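Local atomic coordinates of proton-dependent oligopeptide transporter family protein (Xanthomonas campestris, PDB entry 6EI3), a protein that probably couples the uptake of short peptides to the inward movement of protons across the membrane, as in the POT branch of the major facilitator superfamily. Residues A[164-167]-A[168-172]; A[17-20]-A[21-25]; A[98-101]-A[102-106]. All blocks are in the same frame, centred on the assembly; numbering follows the deposited sequence.

Contact 1: A[164-167]-A[168-172]; sequences KHLG and PSWAF. With 78M ((2S)-2,3-dihydroxypropyl(7Z)-pentadec-7-enoate), chain D; 78M ((2S)-2,3-dihydroxypropyl(7Z)-pentadec-7-enoate), chain L; 78M ((2S)-2,3-dihydroxypropyl(7Z)-pentadec-7-enoate), chain I.
The CB of L166 packs on the CB of W170, 3.6 Å away, and also reaches the start of the indole at CG. The two side chains meet at a short turn between two membrane helices of the major facilitator fold. L166 and G167 link the end of helix 137-165 to helix 168-188. G167 leaves helical geometry with a positive phi of 110° and serves as N-cap of the second helix. P168 follows as its first residue. The carbonyl O of G167 accepts from A171 N at 3.0 Å. W170 N makes a second, weak bond to the same oxygen. CG of W170 stands anti to its own carbonyl carbon, chi1 -70°. This brings CD1 to 3.5 Å from L166 O and carries the indole toward a bound monoacylglycerol, 78M of chain D. The acyl chain lies over one face of the indole, with C3 3.9 Å above the ring plane. In the same lipid, O1 lies 3.4 Å from S169 CB, while the S169 hydroxyl is hydrogen-bonded to E97. At the end of helix 137-165, H165 meets two more lipid headgroups. One face of its imidazole lies under O2 of 78M chain L, and its NE2 is 2.8 Å from O21 of 78M chain I. The indole N-H is also used: W170 NE1 donates to O21 of 78M chain D at 2.9 Å, with an N-H...O angle of 153°.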
loop_
_atom_site.group_PDB
_atom_site.type_symbol
_atom_site.label_atom_id
_atom_site.label_comp_id
_atom_site.label_asym_id
_atom_site.label_seq_id
_atom_site.Cartn_x
_atom_site.Cartn_y
_atom_site.Cartn_z
ATOM N N LYS A 164 7.101 23.221 -10.131
ATOM C CA LYS A 164 8.210 24.151 -9.991
ATOM C C LYS A 164 8.131 25.368 -10.912
ATOM O O LYS A 164 8.407 26.479 -10.469
ATOM C CB LYS A 164 9.546 23.415 -10.201
ATOM C CG LYS A 164 10.753 24.142 -9.583
ATOM C CD LYS A 164 12.060 23.601 -10.110
ATOM C CE LYS A 164 13.208 24.527 -9.778
ATOM N NZ LYS A 164 13.838 24.190 -8.475
ATOM N N HIS A 165 7.780 25.167 -12.190
ATOM C CA HIS A 165 7.819 26.282 -13.158
ATOM C C HIS A 165 6.475 26.892 -13.494
ATOM O O HIS A 165 6.436 28.060 -13.862
ATOM C CB HIS A 165 8.547 25.852 -14.439
ATOM C CG HIS A 165 9.857 25.179 -14.164
ATOM N ND1 HIS A 165 10.921 25.871 -13.601
ATOM C CD2 HIS A 165 10.231 23.893 -14.366
ATOM C CE1 HIS A 165 11.896 24.988 -13.464
ATOM N NE2 HIS A 165 11.532 23.783 -13.915
ATOM N N LEU A 166 5.385 26.119 -13.406
ATOM C CA LEU A 166 4.055 26.613 -13.760
ATOM C C LEU A 166 3.176 26.908 -12.542
ATOM O O LEU A 166 2.311 27.775 -12.617
ATOM C CB LEU A 166 3.327 25.643 -14.731
ATOM C CG LEU A 166 4.103 25.034 -15.915
ATOM C CD1 LEU A 166 3.218 24.083 -16.715
ATOM C CD2 LEU A 166 4.667 26.103 -16.841
ATOM N N GLY A 167 3.366 26.172 -11.449
ATOM C CA GLY A 167 2.563 26.389 -10.252
ATOM C C GLY A 167 1.574 25.280 -9.941
ATOM O O GLY A 167 1.373 24.390 -10.769
ATOM N N PRO A 168 0.935 25.350 -8.740
ATOM C CA PRO A 168 0.040 24.264 -8.285
ATOM C C PRO A 168 -1.204 23.969 -9.126
ATOM O O PRO A 168 -1.587 22.800 -9.226
ATOM C CB PRO A 168 -0.358 24.690 -6.865
ATOM C CG PRO A 168 0.658 25.698 -6.446
ATOM C CD PRO A 168 1.137 26.369 -7.681
ATOM N N SER A 169 -1.859 25.005 -9.671
ATOM C CA SER A 169 -3.033 24.875 -10.537
ATOM C C SER A 169 -2.678 24.025 -11.763
ATOM O O SER A 169 -3.531 23.299 -12.255
ATOM C CB SER A 169 -3.501 26.252 -11.018
ATOM O OG SER A 169 -4.241 26.933 -10.019
ATOM N N TRP A 170 -1.439 24.135 -12.266
ATOM C CA TRP A 170 -1.019 23.339 -13.414
ATOM C C TRP A 170 -0.614 21.953 -12.972
ATOM O O TRP A 170 -1.021 20.973 -13.595
ATOM C CB TRP A 170 0.110 24.023 -14.202
ATOM C CG TRP A 170 -0.358 25.245 -14.940
ATOM C CD1 TRP A 170 -0.407 26.518 -14.463
ATOM C CD2 TRP A 170 -0.918 25.288 -16.262
ATOM N NE1 TRP A 170 -0.926 27.361 -15.417
ATOM C CE2 TRP A 170 -1.273 26.629 -16.522
ATOM C CE3 TRP A 170 -1.139 24.325 -17.262
ATOM C CZ2 TRP A 170 -1.830 27.037 -17.744
ATOM C CZ3 TRP A 170 -1.691 24.727 -18.473
ATOM C CH2 TRP A 170 -2.050 26.064 -18.697
ATOM N N ALA A 171 0.154 21.857 -11.875
ATOM C CA ALA A 171 0.652 20.577 -11.380
ATOM C C ALA A 171 -0.469 19.637 -10.889
ATOM O O ALA A 171 -0.388 18.425 -11.129
ATOM C CB ALA A 171 1.669 20.814 -10.296
ATOM N N PHE A 172 -1.516 20.181 -10.243
ATOM C CA PHE A 172 -2.641 19.349 -9.812
ATOM C C PHE A 172 -3.691 19.291 -10.943
ATOM O O PHE A 172 -4.391 18.285 -11.074
ATOM C CB PHE A 172 -3.251 19.822 -8.465
ATOM C CG PHE A 172 -2.336 19.651 -7.266
ATOM C CD1 PHE A 172 -2.047 18.384 -6.763
ATOM C CD2 PHE A 172 -1.750 20.753 -6.653
ATOM C CE1 PHE A 172 -1.218 18.222 -5.642
ATOM C CE2 PHE A 172 -0.914 20.591 -5.533
ATOM C CZ PHE A 172 -0.647 19.323 -5.042
HETATM O O21 78M D . -0.336 30.184 -15.069
HETATM C C20 78M D . -1.698 30.543 -14.896
HETATM C C18 78M D . -2.167 30.289 -13.481
HETATM O O19 78M D . -1.474 29.173 -12.909
HETATM C C17 78M D . -3.660 30.066 -13.388
HETATM O O2 78M D . -3.934 28.971 -14.294
HETATM C C1 78M D . -4.935 28.132 -14.009
HETATM O O1 78M D . -5.536 28.120 -12.965
HETATM C C2 78M D . -5.231 27.240 -15.176
HETATM C C3 78M D . -4.799 25.796 -14.980
HETATM C C4 78M D . -5.119 24.968 -16.206
HETATM C C5 78M D . -4.827 23.489 -16.107
HETATM C C6 78M D . -5.249 22.742 -17.366
HETATM C C7 78M D . -4.910 21.284 -17.339
HETATM C C8 78M D . -4.399 20.559 -18.321
HETATM C C9 78M D . -4.011 21.021 -19.692
HETATM C C10 78M D . -2.528 20.780 -19.991
HETATM C C11 78M D . -2.242 19.586 -20.895
HETATM C C12 78M D . -2.526 18.209 -20.290
HETATM C C13 78M D . -2.275 17.055 -21.256
HETATM C C15 78M D . -4.146 15.381 -20.982
HETATM C C14 78M D . -2.682 15.687 -20.748
HETATM O O21 78M L . 11.638 30.664 -15.061
HETATM C C20 78M L . 12.214 30.257 -16.297
HETATM C C18 78M L . 12.840 28.887 -16.173
HETATM O O19 78M L . 13.750 28.650 -17.253
HETATM C C17 78M L . 11.818 27.778 -16.075
HETATM O O2 78M L . 11.429 27.363 -17.407
HETATM C C1 78M L . 10.182 27.620 -17.814
HETATM O O1 78M L . 9.445 28.405 -17.274
HETATM C C2 78M L . 9.827 26.806 -19.026
HETATM C C3 78M L . 8.689 25.810 -18.807
HETATM C C4 78M L . 9.110 24.547 -18.077
HETATM C C5 78M L . 8.403 23.280 -18.544
HETATM C C6 78M L . 7.220 22.846 -17.679
HETATM C C7 78M L . 6.828 21.402 -17.884
HETATM C C8 78M L . 5.925 20.904 -18.725
HETATM C C9 78M L . 5.072 21.655 -19.713
HETATM C C10 78M L . 4.040 20.794 -20.457
HETATM C C11 78M L . 2.636 20.839 -19.860
HETATM C C12 78M L . 1.512 20.279 -20.738
HETATM C C13 78M L . 1.524 18.771 -20.999
HETATM C C15 78M L . 1.111 16.428 -20.105
HETATM C C14 78M L . 1.226 17.899 -19.781
HETATM O O21 78M I . 13.501 23.333 -15.846
HETATM C C20 78M I . 13.930 24.666 -16.113
HETATM C C18 78M I . 14.416 24.812 -17.536
HETATM O O19 78M I . 15.144 26.035 -17.668
HETATM C C17 78M I . 13.299 24.778 -18.561
HETATM O O2 78M I . 12.471 23.607 -18.342
HETATM C C1 78M I . 12.821 22.451 -18.919
HETATM O O1 78M I . 13.870 22.268 -19.480
HETATM C C2 78M I . 11.740 21.421 -18.766
HETATM C C3 78M I . 11.554 20.548 -20.001
HETATM C C4 78M I . 10.558 19.424 -19.792
HETATM C C5 78M I . 9.467 19.379 -20.841
HETATM C C6 78M I . 8.351 18.398 -20.525
HETATM C C7 78M I . 8.451 17.126 -21.307
HETATM C C8 78M I . 7.546 16.627 -22.136
HETATM C C9 78M I . 6.222 17.227 -22.506
HETATM C C10 78M I . 5.291 16.249 -23.218
HETATM C C11 78M I . 4.089 16.918 -23.867
HETATM C C12 78M I . 3.099 15.956 -24.501
HETATM C C13 78M I . 1.832 15.723 -23.688
HETATM C C15 78M I . 0.883 13.532 -24.620
HETATM C C14 78M I . 1.487 14.256 -23.427
#

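Contact 2: A[17-20]-A[21-25]; sequences SFYG and MRNIL
S17 accepts from M21 N through its carbonyl O at 3.0 Å, a regular helical bond. Its hydroxyl is hydrogen-bonded to P175 O, which ties this turn to helix 168-188. F18 comes next, and its carbonyl O accepts from R22 N. With CG anti to the backbone N (chi1 178°), the F18 ring lies across the R22 side chain. R22 CB lies over one face of the phenyl ring, offset toward its rim. Further out, F18 CE2 sits over a face of the guanidinium, 4.0 Å from R22 NH1. The two planes are 72° apart. Y19 runs alongside R22 and points the same way. R22 NH2 approaches the edge of the Y19 ring, 3.7 Å from Y19 CD1. Y19 O accepts from N23 N at 3.0 Å. G20 closes the segment, with its carbonyl O 3.3 Å from I24 CG1. The guanidinium is held from its edge. NE and NH2 of R22 both donate to N23 OD1, and R22 NE to N23 OD1 is 2.8 Å. OD1 lies nearly in the guanidinium plane, so the group's rotation is fixed. N23 ND2 in turn bonds S156 OG on helix 137-165. The segment 17-19 closes a sequence that matches the ExxERFxYY motif of POT transporters, with phenylalanine in place of the first tyrosine, on the first membrane helix.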
loop_
_atom_site.group_PDB
_atom_site.type_symbol
_atom_site.label_atom_id
_atom_site.label_comp_id
_atom_site.label_asym_id
_atom_site.label_seq_id
_atom_site.Cartn_x
_atom_site.Cartn_y
_atom_site.Cartn_z
ATOM N N SER A 17 -2.282 9.799 -13.398
ATOM C CA SER A 17 -2.925 10.810 -12.573
ATOM C C SER A 17 -2.625 10.605 -11.075
ATOM O O SER A 17 -2.263 11.556 -10.379
ATOM C CB SER A 17 -4.429 10.793 -12.823
ATOM O OG SER A 17 -5.115 11.691 -11.973
ATOM N N PHE A 18 -2.768 9.374 -10.590
ATOM C CA PHE A 18 -2.536 9.062 -9.179
ATOM C C PHE A 18 -1.114 9.381 -8.780
ATOM O O PHE A 18 -0.910 10.107 -7.816
ATOM C CB PHE A 18 -2.858 7.590 -8.856
ATOM C CG PHE A 18 -2.581 7.254 -7.405
ATOM C CD1 PHE A 18 -3.529 7.516 -6.421
ATOM C CD2 PHE A 18 -1.353 6.721 -7.018
ATOM C CE1 PHE A 18 -3.246 7.264 -5.069
ATOM C CE2 PHE A 18 -1.080 6.446 -5.670
ATOM C CZ PHE A 18 -2.025 6.724 -4.704
ATOM N N TYR A 19 -0.134 8.811 -9.499
ATOM C CA TYR A 19 1.278 9.023 -9.179
ATOM C C TYR A 19 1.676 10.482 -9.308
ATOM O O TYR A 19 2.468 10.972 -8.509
ATOM C CB TYR A 19 2.163 8.118 -10.045
ATOM C CG TYR A 19 2.103 6.673 -9.595
ATOM C CD1 TYR A 19 2.672 6.276 -8.389
ATOM C CD2 TYR A 19 1.464 5.707 -10.363
ATOM C CE1 TYR A 19 2.614 4.947 -7.963
ATOM C CE2 TYR A 19 1.409 4.374 -9.957
ATOM C CZ TYR A 19 1.984 3.999 -8.752
ATOM O OH TYR A 19 1.951 2.688 -8.342
ATOM N N GLY A 20 1.104 11.146 -10.313
ATOM C CA GLY A 20 1.306 12.562 -10.593
ATOM C C GLY A 20 0.908 13.422 -9.417
ATOM O O GLY A 20 1.723 14.221 -8.961
ATOM N N MET A 21 -0.301 13.224 -8.862
ATOM C CA MET A 21 -0.687 14.027 -7.698
ATOM C C MET A 21 0.040 13.581 -6.402
ATOM O O MET A 21 0.517 14.427 -5.651
ATOM C CB MET A 21 -2.230 14.132 -7.522
ATOM C CG MET A 21 -2.927 12.975 -6.807
ATOM S SD MET A 21 -2.810 12.896 -4.982
ATOM C CE MET A 21 -2.891 14.556 -4.566
ATOM N N ARG A 22 0.157 12.271 -6.164
ATOM C CA ARG A 22 0.759 11.738 -4.933
ATOM C C ARG A 22 2.238 12.135 -4.734
ATOM O O ARG A 22 2.627 12.516 -3.620
ATOM C CB ARG A 22 0.572 10.221 -4.893
ATOM C CG ARG A 22 0.603 9.598 -3.492
ATOM C CD ARG A 22 1.983 9.243 -2.975
ATOM N NE ARG A 22 2.853 8.555 -3.939
ATOM C CZ ARG A 22 2.952 7.234 -4.069
ATOM N NH1 ARG A 22 2.188 6.426 -3.342
ATOM N NH2 ARG A 22 3.804 6.711 -4.934
ATOM N N ASN A 23 3.034 12.075 -5.821
ATOM C CA ASN A 23 4.479 12.319 -5.846
ATOM C C ASN A 23 4.864 13.809 -5.778
ATOM O O ASN A 23 6.036 14.097 -5.561
ATOM C CB ASN A 23 5.144 11.592 -7.063
ATOM C CG ASN A 23 5.024 10.079 -6.964
ATOM O OD1 ASN A 23 4.390 9.538 -6.055
ATOM N ND2 ASN A 23 5.585 9.351 -7.908
ATOM N N ILE A 24 3.895 14.748 -5.865
ATOM C CA ILE A 24 4.195 16.179 -5.664
ATOM C C ILE A 24 3.542 16.701 -4.388
ATOM O O ILE A 24 3.765 17.851 -4.023
ATOM C CB ILE A 24 3.845 17.108 -6.862
ATOM C CG1 ILE A 24 2.362 16.998 -7.272
ATOM C CG2 ILE A 24 4.769 16.880 -8.016
ATOM C CD1 ILE A 24 1.708 18.305 -7.704
ATOM N N LEU A 25 2.704 15.891 -3.734
ATOM C CA LEU A 25 1.929 16.353 -2.581
ATOM C C LEU A 25 2.774 16.981 -1.448
ATOM O O LEU A 25 2.459 18.087 -1.010
ATOM C CB LEU A 25 1.001 15.234 -2.032
ATOM C CG LEU A 25 0.022 15.646 -0.883
ATOM C CD1 LEU A 25 -0.868 16.844 -1.308
ATOM C CD2 LEU A 25 -0.897 14.470 -0.499
#

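Contact 3: A[98-101]-A[102-106]; sequences DSRS and GFFVG. With 78M ((2S)-2,3-dihydroxypropyl(7Z)-pentadec-7-enoate), chain R; 78M ((2S)-2,3-dihydroxypropyl(7Z)-pentadec-7-enoate), chain G.
The contact is the N-terminal cap and first turn of helix 100-117. S99 is the N-cap residue. Its OG accepts from G102 N at 3.2 Å in a nearly straight bond, with an N-H...O angle of 164°. OG stands anti to the S99 backbone N, chi1 158°, which swings it over the start of the helix. The carbonyl O of S99 takes the next amide, F103 N, at 2.9 Å. The side chain and the carbonyl of one residue thus satisfy two amides of the first turn. R100 O accepts from F104 N, and S101 O accepts from V105 N, so the regular helical pattern is in place at once. S101 O also lies 3.2 Å from V105 CG2. This is the start of a membrane helix of the major facilitator fold, and two 78M lipids lie along it. The F104 ring lies between R100 O and the lipid 78M chain G. One face of its ring lies against R100 O, 3.2 Å from F104 CG. The opposite face meets the ester carbonyl oxygen O1 of 78M chain G, 3.0 Å from F104 CE2. C15 of 78M chain R comes to the ring edge. R100 stretches past the same ring, extended from CG to NE, with its CG 3.6 Å from F104 CE2. CE2 lies over one face of the guanidinium, but the two planes are turned 68° apart, so they do not lie flat on each other. R100 also touches Q36, and its NH2 is 3.4 Å from C17 of 78M chain G. The F103 ring lies apart from the F104 ring and meets the ring of F28.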
loop_
_atom_site.group_PDB
_atom_site.type_symbol
_atom_site.label_atom_id
_atom_site.label_comp_id
_atom_site.label_asym_id
_atom_site.label_seq_id
_atom_site.Cartn_x
_atom_site.Cartn_y
_atom_site.Cartn_z
ATOM N N ASP A 98 -5.930 27.269 -2.081
ATOM C CA ASP A 98 -5.559 28.166 -0.988
ATOM C C ASP A 98 -6.419 27.956 0.270
ATOM O O ASP A 98 -6.324 28.749 1.209
ATOM C CB ASP A 98 -5.623 29.630 -1.462
ATOM C CG ASP A 98 -4.601 29.968 -2.536
ATOM O OD1 ASP A 98 -3.387 29.823 -2.267
ATOM O OD2 ASP A 98 -5.018 30.393 -3.640
ATOM N N SER A 99 -7.238 26.884 0.295
ATOM C CA SER A 99 -8.133 26.584 1.414
ATOM C C SER A 99 -7.836 25.212 2.018
ATOM O O SER A 99 -8.034 24.186 1.361
ATOM C CB SER A 99 -9.591 26.686 0.972
ATOM O OG SER A 99 -10.459 25.942 1.813
ATOM N N ARG A 100 -7.384 25.201 3.281
ATOM C CA ARG A 100 -7.044 23.998 4.035
ATOM C C ARG A 100 -8.220 23.016 4.060
ATOM O O ARG A 100 -8.040 21.835 3.765
ATOM C CB ARG A 100 -6.621 24.411 5.455
ATOM C CG ARG A 100 -5.949 23.332 6.260
ATOM C CD ARG A 100 -5.700 23.799 7.678
ATOM N NE ARG A 100 -5.223 22.691 8.500
ATOM C CZ ARG A 100 -5.994 21.938 9.274
ATOM N NH1 ARG A 100 -7.299 22.176 9.358
ATOM N NH2 ARG A 100 -5.467 20.949 9.982
ATOM N N SER A 101 -9.425 23.515 4.367
ATOM C CA SER A 101 -10.644 22.705 4.427
ATOM C C SER A 101 -10.999 22.051 3.082
ATOM O O SER A 101 -11.192 20.835 3.021
ATOM C CB SER A 101 -11.812 23.546 4.934
ATOM O OG SER A 101 -12.891 22.699 5.291
ATOM N N GLY A 102 -11.042 22.847 2.023
ATOM C CA GLY A 102 -11.397 22.358 0.696
ATOM C C GLY A 102 -10.380 21.426 0.068
ATOM O O GLY A 102 -10.757 20.463 -0.609
ATOM N N PHE A 103 -9.073 21.721 0.268
ATOM C CA PHE A 103 -7.984 20.909 -0.267
ATOM C C PHE A 103 -7.950 19.563 0.448
ATOM O O PHE A 103 -7.708 18.545 -0.197
ATOM C CB PHE A 103 -6.634 21.643 -0.159
ATOM C CG PHE A 103 -5.513 21.013 -0.956
ATOM C CD1 PHE A 103 -4.696 20.035 -0.391
ATOM C CD2 PHE A 103 -5.238 21.433 -2.251
ATOM C CE1 PHE A 103 -3.655 19.461 -1.126
ATOM C CE2 PHE A 103 -4.199 20.855 -2.983
ATOM C CZ PHE A 103 -3.438 19.850 -2.427
ATOM N N PHE A 104 -8.248 19.541 1.762
ATOM C CA PHE A 104 -8.258 18.266 2.493
ATOM C C PHE A 104 -9.490 17.426 2.152
ATOM O O PHE A 104 -9.380 16.201 2.096
ATOM C CB PHE A 104 -8.056 18.429 4.010
ATOM C CG PHE A 104 -6.707 18.978 4.440
ATOM C CD1 PHE A 104 -5.664 19.119 3.528
ATOM C CD2 PHE A 104 -6.476 19.344 5.763
ATOM C CE1 PHE A 104 -4.432 19.653 3.921
ATOM C CE2 PHE A 104 -5.230 19.844 6.163
ATOM C CZ PHE A 104 -4.222 20.010 5.235
ATOM N N VAL A 105 -10.639 18.080 1.862
ATOM C CA VAL A 105 -11.855 17.390 1.408
ATOM C C VAL A 105 -11.507 16.724 0.055
ATOM O O VAL A 105 -11.794 15.547 -0.130
ATOM C CB VAL A 105 -13.086 18.337 1.321
ATOM C CG1 VAL A 105 -14.204 17.718 0.474
ATOM C CG2 VAL A 105 -13.608 18.693 2.719
ATOM N N GLY A 106 -10.825 17.470 -0.815
ATOM C CA GLY A 106 -10.319 16.992 -2.105
ATOM C C GLY A 106 -9.459 15.750 -1.964
ATOM O O GLY A 106 -9.753 14.738 -2.591
HETATM O O21 78M R . -16.119 0.420 5.425
HETATM C C20 78M R . -17.160 1.373 5.599
HETATM C C18 78M R . -16.631 2.781 5.467
HETATM O O19 78M R . -15.896 3.145 6.642
HETATM C C17 78M R . -17.720 3.789 5.174
HETATM O O2 78M R . -16.996 5.014 4.913
HETATM C C1 78M R . -17.686 6.120 4.612
HETATM O O1 78M R . -18.828 6.127 4.230
HETATM C C2 78M R . -16.865 7.346 4.874
HETATM C C3 78M R . -16.426 8.082 3.622
HETATM C C4 78M R . -16.622 9.582 3.761
HETATM C C5 78M R . -15.782 10.425 2.825
HETATM C C6 78M R . -14.349 10.658 3.299
HETATM C C7 78M R . -13.751 11.792 2.533
HETATM C C8 78M R . -13.178 12.892 2.997
HETATM C C9 78M R . -12.877 13.297 4.410
HETATM C C10 78M R . -11.752 14.330 4.402
HETATM C C11 78M R . -11.615 15.142 5.674
HETATM C C12 78M R . -11.101 16.547 5.421
HETATM C C13 78M R . -11.017 17.413 6.664
HETATM C C15 78M R . -10.546 19.725 7.578
HETATM C C14 78M R . -10.908 18.899 6.366
HETATM O O21 78M G . -2.212 17.354 12.508
HETATM C C20 78M G . -3.446 17.822 11.978
HETATM C C18 78M G . -3.571 17.458 10.516
HETATM O O19 78M G . -2.715 18.287 9.724
HETATM C C17 78M G . -4.991 17.554 10.000
HETATM O O2 78M G . -5.272 16.324 9.285
HETATM C C1 78M G . -5.066 16.289 7.962
HETATM O O1 78M G . -4.536 17.169 7.340
HETATM C C2 78M G . -5.549 15.000 7.369
HETATM C C3 78M G . -6.087 15.123 5.951
HETATM C C4 78M G . -5.829 13.864 5.151
HETATM C C5 78M G . -6.701 13.693 3.927
HETATM C C6 78M G . -6.777 12.250 3.433
HETATM C C7 78M G . -7.787 11.431 4.170
HETATM C C8 78M G . -8.092 10.167 3.941
HETATM C C9 78M G . -9.123 9.363 4.668
HETATM C C10 78M G . -8.539 8.449 5.735
HETATM C C11 78M G . -9.474 7.327 6.161
HETATM C C12 78M G . -8.862 6.421 7.206
HETATM C C13 78M G . -9.591 5.116 7.452
HETATM C C15 78M G . -9.584 2.966 8.779
HETATM C C14 78M G . -8.807 4.182 8.349
#

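Overall arrangement
The three contacts follow one another along the chain, with no nesting or crossing. Contact 2 comes first, near the end of helix 4-22. Contact 3 starts helix 100-117, and contact 1 turns helix 137-165 into helix 168-188. None closes a long loop; each joins neighbouring segments. Their centres lie 12 to 17 Å apart, on the same side of the chain's centre. I24 CD1 of contact 2 packs on A171 CB of contact 1. F172 CZ of contact 1 reaches F103 CZ of contact 3 at 3.9 Å. L25 CD1 of contact 2 lies 3.8 Å from F103 CE1. I24 and L25, just past helix 4-22, thus meet helices 100-117 and 168-188 through apolar side chains.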